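Local structure of 2',5'-phosphodiesterase 12 (Homo sapiens, 4Z0V) at residues A[403-408]-A[434-439]; A[124-129]-A[321-326]; A[371-376]-A[391-396]; A[111-116]-A[167-172]. The protein belongs to the endonuclease/exonuclease/phosphatase family, joining an N-terminal E-set-like domain to a DNase I-like sandwich of two sheets, and carries a magnesium ion. All blocks are in the same frame, centred on the assembly; numbering follows the deposited sequence.

In the fold
Three of the contacts build the DNase I-like sandwich and the fourth flanks it. Contact 2 spans the two sheets. Contact 1 pairs an outermost strand, 401-406, of one sheet with strand 433-439, the neighbour of strand 125-132, and its centre lies about 9 Å from that of contact 2. Contact 3 pairs strand 371-373 with 387-397, which neighbours strand 322-327 in the other sheet; its centre is about 10 Å from that of contact 2, and its Ala374 CB meets Cys435 SG of contact 1 at 3.6 Å. Contact 4 lies on the outer side of the first sheet and touches contact 1, their centres about 15 Å apart; it does not touch contact 3, the nearest atoms being about 7 Å apart.

Contact 1. Residues A[403-408]-A[434-439]; sequences VEQVIP and VCDLKW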
# COMPACT_ATOMS: atom_id res chain seq x y z
N VAL A 403 -19.63 5.36 -0.35
CA VAL A 403 -18.63 5.97 -1.19
C VAL A 403 -19.01 7.43 -1.43
O VAL A 403 -20.08 7.73 -1.97
CB VAL A 403 -18.42 5.20 -2.52
CG1 VAL A 403 -17.23 5.78 -3.30
CG2 VAL A 403 -18.16 3.71 -2.24
N GLU A 404 -18.09 8.33 -1.06
CA GLU A 404 -18.24 9.76 -1.28
C GLU A 404 -17.77 10.08 -2.70
O GLU A 404 -18.48 10.76 -3.43
CB GLU A 404 -17.47 10.56 -0.23
CG GLU A 404 -17.41 12.06 -0.48
CD GLU A 404 -18.61 12.90 -0.07
OE1 GLU A 404 -19.68 12.34 0.24
OE2 GLU A 404 -18.46 14.14 -0.06
N GLN A 405 -16.57 9.59 -3.10
CA GLN A 405 -16.07 9.76 -4.47
C GLN A 405 -15.03 8.69 -4.76
O GLN A 405 -14.41 8.14 -3.84
CB GLN A 405 -15.49 11.17 -4.74
CG GLN A 405 -14.24 11.52 -3.96
CD GLN A 405 -13.30 12.48 -4.67
OE1 GLN A 405 -13.47 12.86 -5.86
NE2 GLN A 405 -12.25 12.88 -3.97
N VAL A 406 -14.86 8.40 -6.05
CA VAL A 406 -13.85 7.48 -6.59
C VAL A 406 -12.87 8.35 -7.32
O VAL A 406 -13.29 9.13 -8.19
CB VAL A 406 -14.46 6.37 -7.51
CG1 VAL A 406 -13.36 5.50 -8.13
CG2 VAL A 406 -15.44 5.51 -6.74
N ILE A 407 -11.57 8.24 -6.97
CA ILE A 407 -10.52 8.99 -7.67
C ILE A 407 -10.30 8.21 -8.98
O ILE A 407 -9.96 7.01 -8.93
CB ILE A 407 -9.24 9.13 -6.81
CG1 ILE A 407 -9.43 10.08 -5.60
CG2 ILE A 407 -8.07 9.63 -7.68
CD1 ILE A 407 -10.42 9.71 -4.45
N PRO A 408 -10.59 8.81 -10.15
CA PRO A 408 -10.52 8.04 -11.40
C PRO A 408 -9.15 7.47 -11.68
O PRO A 408 -8.14 8.10 -11.40
CB PRO A 408 -10.88 9.07 -12.48
CG PRO A 408 -10.67 10.39 -11.87
CD PRO A 408 -11.00 10.21 -10.40
N VAL A 434 -8.02 4.54 -5.17
CA VAL A 434 -8.17 5.61 -4.17
C VAL A 434 -9.63 6.00 -4.13
O VAL A 434 -10.21 6.28 -5.19
CB VAL A 434 -7.28 6.84 -4.48
CG1 VAL A 434 -7.28 7.85 -3.31
CG2 VAL A 434 -5.86 6.45 -4.86
N CYS A 435 -10.24 6.05 -2.94
CA CYS A 435 -11.64 6.48 -2.84
C CYS A 435 -11.87 7.18 -1.52
O CYS A 435 -11.19 6.88 -0.53
CB CYS A 435 -12.57 5.29 -2.98
SG CYS A 435 -12.37 4.08 -1.66
N ASP A 436 -12.83 8.10 -1.50
CA ASP A 436 -13.19 8.77 -0.26
C ASP A 436 -14.43 8.09 0.26
O ASP A 436 -15.39 7.95 -0.50
CB ASP A 436 -13.43 10.26 -0.49
CG ASP A 436 -12.19 11.01 -0.87
OD1 ASP A 436 -11.09 10.43 -0.78
OD2 ASP A 436 -12.31 12.21 -1.21
N LEU A 437 -14.37 7.56 1.48
CA LEU A 437 -15.49 6.87 2.12
C LEU A 437 -16.12 7.78 3.15
O LEU A 437 -15.43 8.62 3.70
CB LEU A 437 -14.99 5.60 2.81
CG LEU A 437 -14.24 4.60 1.91
CD1 LEU A 437 -13.74 3.42 2.76
CD2 LEU A 437 -15.13 4.15 0.74
N LYS A 438 -17.42 7.66 3.38
CA LYS A 438 -18.08 8.48 4.39
C LYS A 438 -18.72 7.57 5.42
O LYS A 438 -19.28 6.53 5.06
CB LYS A 438 -19.13 9.42 3.74
CG LYS A 438 -19.71 10.47 4.68
CD LYS A 438 -20.34 11.61 3.87
CE LYS A 438 -20.78 12.80 4.70
NZ LYS A 438 -22.15 12.62 5.24
N TRP A 439 -18.57 7.92 6.72
CA TRP A 439 -19.23 7.21 7.81
C TRP A 439 -20.74 7.45 7.67
O TRP A 439 -21.16 8.59 7.44
CB TRP A 439 -18.74 7.75 9.18
CG TRP A 439 -17.30 7.50 9.52
CD1 TRP A 439 -16.28 8.41 9.45
CD2 TRP A 439 -16.76 6.35 10.17
NE1 TRP A 439 -15.13 7.88 10.00
CE2 TRP A 439 -15.40 6.63 10.47
CE3 TRP A 439 -17.29 5.10 10.54
CZ2 TRP A 439 -14.57 5.70 11.10
CZ3 TRP A 439 -16.46 4.18 11.15
CH2 TRP A 439 -15.12 4.48 11.42
O HOH W 1 -9.51 4.57 -7.81
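Segments 403-408 and 434-439 run antiparallel, with Val403 opposite Leu437 and Val406 opposite Cys435, but a classic beta bulge shifts the register between these pairs. At the bulge Glu404 N, at 2.8 Å, and Gln405 N, at 3.3 Å, both donate to Asp436 O, approaching it from the same face of its carbonyl plane. Asp436 N returns a bond to Gln405 O of 2.8 Å, and Ile407 N reaches Val434 O at 3.0 Å. Beyond this bond a water spans the pair, donating to Ile407 O and accepting from Val434 N. The side chains of Gln405 and Asp436 lie alongside and point the same way. Gln405 CG sits between its backbone N and carbonyl carbon (chi1 66°), and the chain then extends alongside the aspartate. There NE2 donates to Asp436 OD2 at 2.8 Å, nearly straight (166°); OD2 lies close to the plane of the Gln405 amide, whereas NE2 meets the carboxylate from above, 60° out of its plane. On the same face Ile407 slants across Val434, CB to CB 3.8 Å, and carries CD1 toward Asp436. The other face holds Val403 against Leu437. Asp436 OD1 is taken by a salt bridge to Arg127 of strand 125-132, and Gln405 NE2 also reaches Tyr116 O. The buried carboxylate is thus held through both oxygens, and the guanidinium would be expected to favour its ionised form.

Contact 2. Residues A[124-129]-A[321-326]; sequences ALIRTV and PVIFCG
Behind Ile126 and Thr128, whose side chains face Ile323 and Cys325, Arg127 NH1 is gripped by three carbonyl oxygens, those of Lys119, Tyr173 and Asn174. This clamp lies on the outer side of strand 125-129; the inner side meets strand 322-326 through apolar atoms. The two strands run in similar directions, 26° apart, and their axes come no nearer than 9.0 Å, a spacing filled by side chains as between the layers of a beta sandwich. Thr128 is central. Its methyl CG2 stands anti to the backbone N and points into the gap, touching Cys325 SG at 3.8 Å and Ile323 CG2 at 4.0 Å. The hydroxyl, turned beside the backbone N (chi1 -56°), folds back along its own strand to a weak bond with Ile126 O, OG1 to O 3.4 Å. The side chains of Thr128 and Ile323 pass alongside, heading opposite ways, which brings Ile323 CD1 near the hydroxyl while its CG2 meets the methyl. Toward the start of both strands, Ile126 CD1 reaches Ile323 CD1 at 4.3 Å, a looser touch. At the other end Cys325 SG lies 4.2 Å from Val129 O, and the Val129 side chain is turned away. Leu437 of strand 433-439 packs on Thr128 and Ile323 from the first sheet, while Ile394 of strand 387-397 and Ile281 of strand 280-287 close in from the second. On the outer faces, Val129 rests against Leu170 of helix 159-172, and Phe324 stands edge-to-face with Phe328.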
# COMPACT_ATOMS: atom_id res chain seq x y z
N ALA A 124 -15.58 13.43 8.77
CA ALA A 124 -16.62 12.49 8.38
C ALA A 124 -16.15 11.50 7.31
O ALA A 124 -16.85 10.53 7.05
CB ALA A 124 -17.84 13.25 7.86
N LEU A 125 -14.98 11.77 6.68
CA LEU A 125 -14.48 10.93 5.58
C LEU A 125 -13.26 10.10 5.96
O LEU A 125 -12.54 10.41 6.91
CB LEU A 125 -14.12 11.78 4.35
CG LEU A 125 -15.20 12.71 3.77
CD1 LEU A 125 -14.66 13.50 2.56
CD2 LEU A 125 -16.43 11.93 3.37
N ILE A 126 -13.05 9.04 5.16
CA ILE A 126 -11.88 8.19 5.24
C ILE A 126 -11.37 8.04 3.83
O ILE A 126 -11.96 7.29 3.05
CB ILE A 126 -12.12 6.79 5.89
CG1 ILE A 126 -12.90 6.87 7.23
CG2 ILE A 126 -10.77 6.02 6.04
CD1 ILE A 126 -13.42 5.43 7.70
N ARG A 127 -10.29 8.74 3.48
CA ARG A 127 -9.69 8.54 2.17
C ARG A 127 -8.86 7.24 2.24
O ARG A 127 -7.89 7.16 3.00
CB ARG A 127 -8.82 9.72 1.73
CG ARG A 127 -8.19 9.48 0.36
CD ARG A 127 -7.62 10.74 -0.23
NE ARG A 127 -8.69 11.66 -0.62
CZ ARG A 127 -8.62 12.99 -0.57
NH1 ARG A 127 -7.50 13.58 -0.15
NH2 ARG A 127 -9.66 13.73 -0.91
N THR A 128 -9.19 6.27 1.39
CA THR A 128 -8.58 4.94 1.46
C THR A 128 -7.89 4.60 0.16
O THR A 128 -8.38 4.95 -0.93
CB THR A 128 -9.71 3.92 1.78
OG1 THR A 128 -10.37 4.33 2.97
CG2 THR A 128 -9.18 2.51 1.99
N VAL A 129 -6.66 4.04 0.28
CA VAL A 129 -5.85 3.66 -0.88
C VAL A 129 -5.56 2.17 -0.81
O VAL A 129 -5.26 1.67 0.28
CB VAL A 129 -4.50 4.45 -0.88
CG1 VAL A 129 -3.57 3.97 -2.02
CG2 VAL A 129 -4.74 5.97 -0.98
N PRO A 321 -17.22 -1.90 12.08
CA PRO A 321 -17.27 -2.06 10.62
C PRO A 321 -15.92 -2.41 10.02
O PRO A 321 -14.90 -2.33 10.70
CB PRO A 321 -17.79 -0.71 10.14
CG PRO A 321 -17.33 0.26 11.16
CD PRO A 321 -17.35 -0.48 12.47
N VAL A 322 -15.93 -2.81 8.75
CA VAL A 322 -14.74 -3.32 8.07
C VAL A 322 -14.43 -2.62 6.75
O VAL A 322 -15.33 -2.25 5.99
CB VAL A 322 -14.96 -4.86 7.81
CG1 VAL A 322 -13.86 -5.46 6.93
CG2 VAL A 322 -15.08 -5.64 9.12
N ILE A 323 -13.12 -2.47 6.48
CA ILE A 323 -12.58 -2.06 5.19
C ILE A 323 -11.65 -3.20 4.84
O ILE A 323 -10.82 -3.57 5.67
CB ILE A 323 -11.84 -0.69 5.16
CG1 ILE A 323 -12.81 0.47 5.42
CG2 ILE A 323 -11.12 -0.49 3.79
CD1 ILE A 323 -12.08 1.77 5.77
N PHE A 324 -11.81 -3.80 3.67
CA PHE A 324 -10.93 -4.90 3.26
C PHE A 324 -10.31 -4.59 1.90
O PHE A 324 -10.96 -4.67 0.85
CB PHE A 324 -11.72 -6.23 3.24
CG PHE A 324 -10.97 -7.53 3.07
CD1 PHE A 324 -9.58 -7.55 2.94
CD2 PHE A 324 -11.64 -8.75 3.05
CE1 PHE A 324 -8.88 -8.76 2.81
CE2 PHE A 324 -10.94 -9.96 2.92
CZ PHE A 324 -9.57 -9.96 2.79
N CYS A 325 -9.04 -4.18 1.94
CA CYS A 325 -8.24 -3.85 0.76
C CYS A 325 -7.46 -5.05 0.32
O CYS A 325 -7.14 -5.91 1.13
CB CYS A 325 -7.28 -2.71 1.10
SG CYS A 325 -8.08 -1.14 1.49
N GLY A 326 -6.99 -5.02 -0.91
CA GLY A 326 -6.06 -6.06 -1.31
C GLY A 326 -5.87 -6.27 -2.78
O GLY A 326 -6.59 -5.70 -3.60

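Contact 3. Residues A[371-376]-A[391-396]; sequences LKSACG and LDYIFI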
# COMPACT_ATOMS: atom_id res chain seq x y z
N LEU A 371 -20.65 -6.32 1.50
CA LEU A 371 -19.45 -5.68 0.96
C LEU A 371 -19.64 -5.21 -0.43
O LEU A 371 -20.21 -5.90 -1.26
CB LEU A 371 -18.24 -6.64 1.01
CG LEU A 371 -17.85 -7.17 2.40
CD1 LEU A 371 -16.91 -8.36 2.28
CD2 LEU A 371 -17.25 -6.09 3.26
N LYS A 372 -19.18 -4.00 -0.67
CA LYS A 372 -19.27 -3.38 -1.98
C LYS A 372 -17.86 -3.04 -2.41
O LYS A 372 -17.08 -2.60 -1.57
CB LYS A 372 -20.13 -2.11 -1.88
CG LYS A 372 -20.20 -1.27 -3.16
CD LYS A 372 -20.87 0.08 -2.90
CE LYS A 372 -20.79 0.95 -4.14
NZ LYS A 372 -21.41 2.28 -3.93
N SER A 373 -17.54 -3.25 -3.68
CA SER A 373 -16.25 -2.79 -4.21
C SER A 373 -16.36 -1.26 -4.32
O SER A 373 -17.12 -0.74 -5.15
CB SER A 373 -15.97 -3.44 -5.57
OG SER A 373 -14.79 -2.84 -6.09
N ALA A 374 -15.66 -0.53 -3.45
CA ALA A 374 -15.76 0.93 -3.43
C ALA A 374 -15.40 1.58 -4.78
O ALA A 374 -16.07 2.52 -5.19
CB ALA A 374 -14.87 1.51 -2.32
N CYS A 375 -14.37 1.08 -5.48
CA CYS A 375 -14.01 1.68 -6.77
C CYS A 375 -14.65 0.96 -7.95
O CYS A 375 -14.26 1.19 -9.10
CB CYS A 375 -12.49 1.75 -6.91
SG CYS A 375 -11.71 2.66 -5.58
N GLY A 376 -15.64 0.12 -7.66
CA GLY A 376 -16.40 -0.59 -8.66
C GLY A 376 -15.60 -1.66 -9.36
O GLY A 376 -14.85 -2.40 -8.72
N LEU A 391 -7.85 -6.69 -10.68
CA LEU A 391 -7.44 -7.67 -9.67
C LEU A 391 -7.53 -7.13 -8.25
O LEU A 391 -7.48 -7.93 -7.30
CB LEU A 391 -5.97 -8.07 -9.93
CG LEU A 391 -5.66 -8.72 -11.31
CD1 LEU A 391 -4.20 -9.05 -11.43
CD2 LEU A 391 -6.53 -9.94 -11.59
N ASP A 392 -7.58 -5.81 -8.12
CA ASP A 392 -7.52 -5.08 -6.83
C ASP A 392 -8.84 -4.50 -6.44
O ASP A 392 -9.58 -4.01 -7.31
CB ASP A 392 -6.50 -3.93 -6.93
CG ASP A 392 -5.12 -4.42 -7.34
OD1 ASP A 392 -4.37 -4.88 -6.46
OD2 ASP A 392 -4.84 -4.44 -8.57
N TYR A 393 -9.15 -4.53 -5.14
CA TYR A 393 -10.42 -3.97 -4.66
C TYR A 393 -10.29 -3.31 -3.31
O TYR A 393 -9.43 -3.68 -2.52
CB TYR A 393 -11.49 -5.07 -4.56
CG TYR A 393 -11.71 -5.86 -5.83
CD1 TYR A 393 -12.60 -5.41 -6.81
CD2 TYR A 393 -11.03 -7.05 -6.05
CE1 TYR A 393 -12.76 -6.11 -8.01
CE2 TYR A 393 -11.17 -7.75 -7.25
CZ TYR A 393 -12.06 -7.29 -8.21
OH TYR A 393 -12.19 -7.98 -9.40
N ILE A 394 -11.18 -2.34 -3.04
CA ILE A 394 -11.35 -1.77 -1.71
C ILE A 394 -12.77 -2.21 -1.33
O ILE A 394 -13.71 -1.63 -1.86
CB ILE A 394 -11.15 -0.25 -1.62
CG1 ILE A 394 -9.68 0.14 -1.95
CG2 ILE A 394 -11.56 0.26 -0.20
CD1 ILE A 394 -9.49 1.67 -2.26
N PHE A 395 -12.91 -3.26 -0.54
CA PHE A 395 -14.25 -3.74 -0.17
C PHE A 395 -14.69 -3.02 1.09
O PHE A 395 -13.94 -2.98 2.08
CB PHE A 395 -14.27 -5.24 0.04
CG PHE A 395 -14.11 -6.05 -1.23
CD1 PHE A 395 -15.07 -6.00 -2.24
CD2 PHE A 395 -13.03 -6.91 -1.39
CE1 PHE A 395 -14.91 -6.75 -3.42
CE2 PHE A 395 -12.89 -7.69 -2.55
CZ PHE A 395 -13.84 -7.62 -3.54
N ILE A 396 -15.91 -2.44 1.05
CA ILE A 396 -16.37 -1.66 2.21
C ILE A 396 -17.63 -2.24 2.80
O ILE A 396 -18.49 -2.74 2.09
CB ILE A 396 -16.57 -0.17 1.89
CG1 ILE A 396 -17.70 0.05 0.84
CG2 ILE A 396 -15.24 0.49 1.46
CD1 ILE A 396 -18.21 1.46 0.73
O HOH W 2 -12.69 -1.27 -5.35
O HOH W 3 -11.73 -2.09 -7.83
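Lys372 and Ile396 form an antiparallel hydrogen-bonded pair, Lys372 N to Ile396 O 3.1 Å and Ile396 N to Lys372 O 2.9 Å. Ala374 N donates to Ile394 O at 2.7 Å, almost head-on to the carbonyl (C=O...N 170°). This bond falls within a type I turn from Ser373 to Gly376, closed by Gly376 N on Ser373 O. A chi1 of 174° swings the Ser373 hydroxyl forward to the turn, where OG donates to a lone pair of Gly376 O at 2.7 Å. Two waters stitch turn to strand: one donates to Ser373 OG and accepts from both Cys375 N and Ile394 N; the other donates to Asp392 O and, more distantly, to Gly376 O. Strand 387-397 carries 371-373 on one side and bonds to 322-327 on the other, within the second sheet of the DNase I-like sandwich. Aromatic contacts lie on the face of Ser373 and Phe395, toward helix 335-342. Ser373 OG sits in plane at the edge of the Tyr393 ring, 3.5 Å from CD1, and the ring's OH is tied to Ser330 O. Phe395 CD1 comes to 3.9 Å from Ser373 CA, Tyr393 CB lies over one face of the Phe395 ring, and Leu371 CB touches Phe395 CB. Further apolar contacts lie on the face turned to strand 433-439: Ala374 CB rests 3.9 Å from Ile396 CG2, while Cys375 SG meets Ile394 CD1 at 4.1 Å.

Contact 4. Residues A[111-116]-A[167-172]; sequences DHRHLY and QKELTG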
# COMPACT_ATOMS: atom_id res chain seq x y z
N ASP A 111 -0.48 12.47 -11.63
CA ASP A 111 -0.57 13.95 -11.60
C ASP A 111 -2.03 14.45 -11.69
O ASP A 111 -2.44 15.26 -10.87
CB ASP A 111 0.26 14.61 -12.70
CG ASP A 111 1.75 14.40 -12.59
OD1 ASP A 111 2.23 14.08 -11.48
OD2 ASP A 111 2.44 14.56 -13.61
N HIS A 112 -2.80 13.92 -12.65
CA HIS A 112 -4.20 14.31 -12.80
C HIS A 112 -5.03 13.79 -11.61
O HIS A 112 -5.93 14.46 -11.16
CB HIS A 112 -4.77 13.75 -14.12
CG HIS A 112 -6.20 14.11 -14.31
ND1 HIS A 112 -6.58 15.42 -14.60
CD2 HIS A 112 -7.32 13.35 -14.19
CE1 HIS A 112 -7.90 15.40 -14.69
NE2 HIS A 112 -8.39 14.18 -14.43
N ARG A 113 -4.67 12.61 -11.08
CA ARG A 113 -5.39 11.99 -9.96
C ARG A 113 -5.28 12.85 -8.71
O ARG A 113 -6.25 12.95 -7.97
CB ARG A 113 -4.81 10.59 -9.70
CG ARG A 113 -4.92 9.69 -10.93
CD ARG A 113 -4.59 8.25 -10.57
NE ARG A 113 -5.74 7.57 -9.98
CZ ARG A 113 -5.69 6.38 -9.41
NH1 ARG A 113 -4.53 5.73 -9.30
NH2 ARG A 113 -6.80 5.80 -8.96
N HIS A 114 -4.15 13.55 -8.54
CA HIS A 114 -3.92 14.42 -7.40
C HIS A 114 -4.84 15.64 -7.38
O HIS A 114 -5.06 16.21 -6.32
CB HIS A 114 -2.46 14.85 -7.33
CG HIS A 114 -1.56 13.76 -6.83
ND1 HIS A 114 -0.20 13.84 -7.00
CD2 HIS A 114 -1.85 12.62 -6.15
CE1 HIS A 114 0.30 12.75 -6.43
NE2 HIS A 114 -0.66 11.98 -5.92
N LEU A 115 -5.50 15.96 -8.52
CA LEU A 115 -6.51 17.03 -8.53
C LEU A 115 -7.75 16.63 -7.71
O LEU A 115 -8.54 17.50 -7.35
CB LEU A 115 -6.95 17.37 -9.97
CG LEU A 115 -5.84 17.84 -10.93
CD1 LEU A 115 -6.43 18.21 -12.28
CD2 LEU A 115 -5.06 19.03 -10.34
N TYR A 116 -7.94 15.32 -7.47
CA TYR A 116 -9.07 14.77 -6.70
C TYR A 116 -8.73 14.60 -5.21
O TYR A 116 -9.58 14.15 -4.44
CB TYR A 116 -9.48 13.41 -7.27
CG TYR A 116 -10.12 13.49 -8.63
CD1 TYR A 116 -9.35 13.66 -9.78
CD2 TYR A 116 -11.51 13.45 -8.78
CE1 TYR A 116 -9.94 13.80 -11.03
CE2 TYR A 116 -12.11 13.56 -10.03
CZ TYR A 116 -11.32 13.78 -11.15
OH TYR A 116 -11.91 13.86 -12.39
N GLN A 167 6.62 7.63 -3.55
CA GLN A 167 6.56 8.60 -2.46
C GLN A 167 5.74 9.81 -2.88
O GLN A 167 4.85 10.22 -2.13
CB GLN A 167 7.98 9.04 -2.05
CG GLN A 167 8.72 7.97 -1.22
CD GLN A 167 10.11 8.49 -0.85
OE1 GLN A 167 10.70 9.29 -1.55
NE2 GLN A 167 10.65 8.05 0.28
N LYS A 168 5.98 10.33 -4.09
CA LYS A 168 5.22 11.48 -4.57
C LYS A 168 3.73 11.10 -4.72
O LYS A 168 2.85 11.84 -4.30
CB LYS A 168 5.79 11.99 -5.91
CG LYS A 168 5.04 13.27 -6.36
CD LYS A 168 5.61 13.91 -7.60
CE LYS A 168 4.84 15.18 -7.94
NZ LYS A 168 5.48 15.85 -9.12
N GLU A 169 3.48 9.94 -5.29
CA GLU A 169 2.12 9.45 -5.52
C GLU A 169 1.34 9.33 -4.21
O GLU A 169 0.26 9.89 -4.08
CB GLU A 169 2.15 8.10 -6.23
CG GLU A 169 0.73 7.61 -6.47
CD GLU A 169 0.64 6.39 -7.34
OE1 GLU A 169 -0.51 5.95 -7.60
OE2 GLU A 169 1.69 5.86 -7.76
N LEU A 170 1.86 8.54 -3.27
CA LEU A 170 1.16 8.30 -2.03
C LEU A 170 1.03 9.53 -1.19
O LEU A 170 -0.07 9.77 -0.70
CB LEU A 170 1.85 7.18 -1.23
CG LEU A 170 1.72 5.80 -1.87
CD1 LEU A 170 2.44 4.74 -1.01
CD2 LEU A 170 0.22 5.41 -2.02
N THR A 171 2.08 10.33 -1.03
CA THR A 171 1.94 11.54 -0.20
C THR A 171 0.97 12.54 -0.83
O THR A 171 0.23 13.19 -0.09
CB THR A 171 3.30 12.18 0.07
OG1 THR A 171 3.89 12.60 -1.17
CG2 THR A 171 4.26 11.23 0.87
N GLY A 172 0.94 12.57 -2.16
CA GLY A 172 0.03 13.42 -2.92
C GLY A 172 -1.44 13.07 -2.76
O GLY A 172 -2.30 13.94 -2.96
O HOH W 4 4.92 14.13 -11.23
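His114 NE2 donates to Glu169 O at 2.9 Å in a slightly bent bond (153°), reaching a lone pair of the carbonyl in its plane, with the oxygen close to the imidazole plane. A chi1 of -76° sets the ring beside its backbone N, pointing at the helix. Next, a water ties Asp111 OD1 (2.7 Å) to Lys168 NZ (2.8 Å), bridging charges that lie too far apart for a salt bridge. Lys168 also reaches into the N-terminal domain, through Gly22 O and a cation-pi contact with Phe23, and Asp111 OD2 is held by Cys108 N. Arg113 and Glu169 stand near each other without pairing: the arginine is bonded to Pro408 O and Ala432 O, the glutamate to the hydroxyls of Tyr173 and Tyr131. Gly172 CA lies over one face of the imidazole, 3.7 Å from the ring centroid and 23° off its normal, a CH-pi contact, while His114 CE1 comes to 3.4 Å from Lys168 O. Helix 159-172 packs on helix 110-113 and the turn after it, and through Leu170 on Leu192 and Leu196 of helix 185-198 and on Ile178 and Leu180 of strand 177-184.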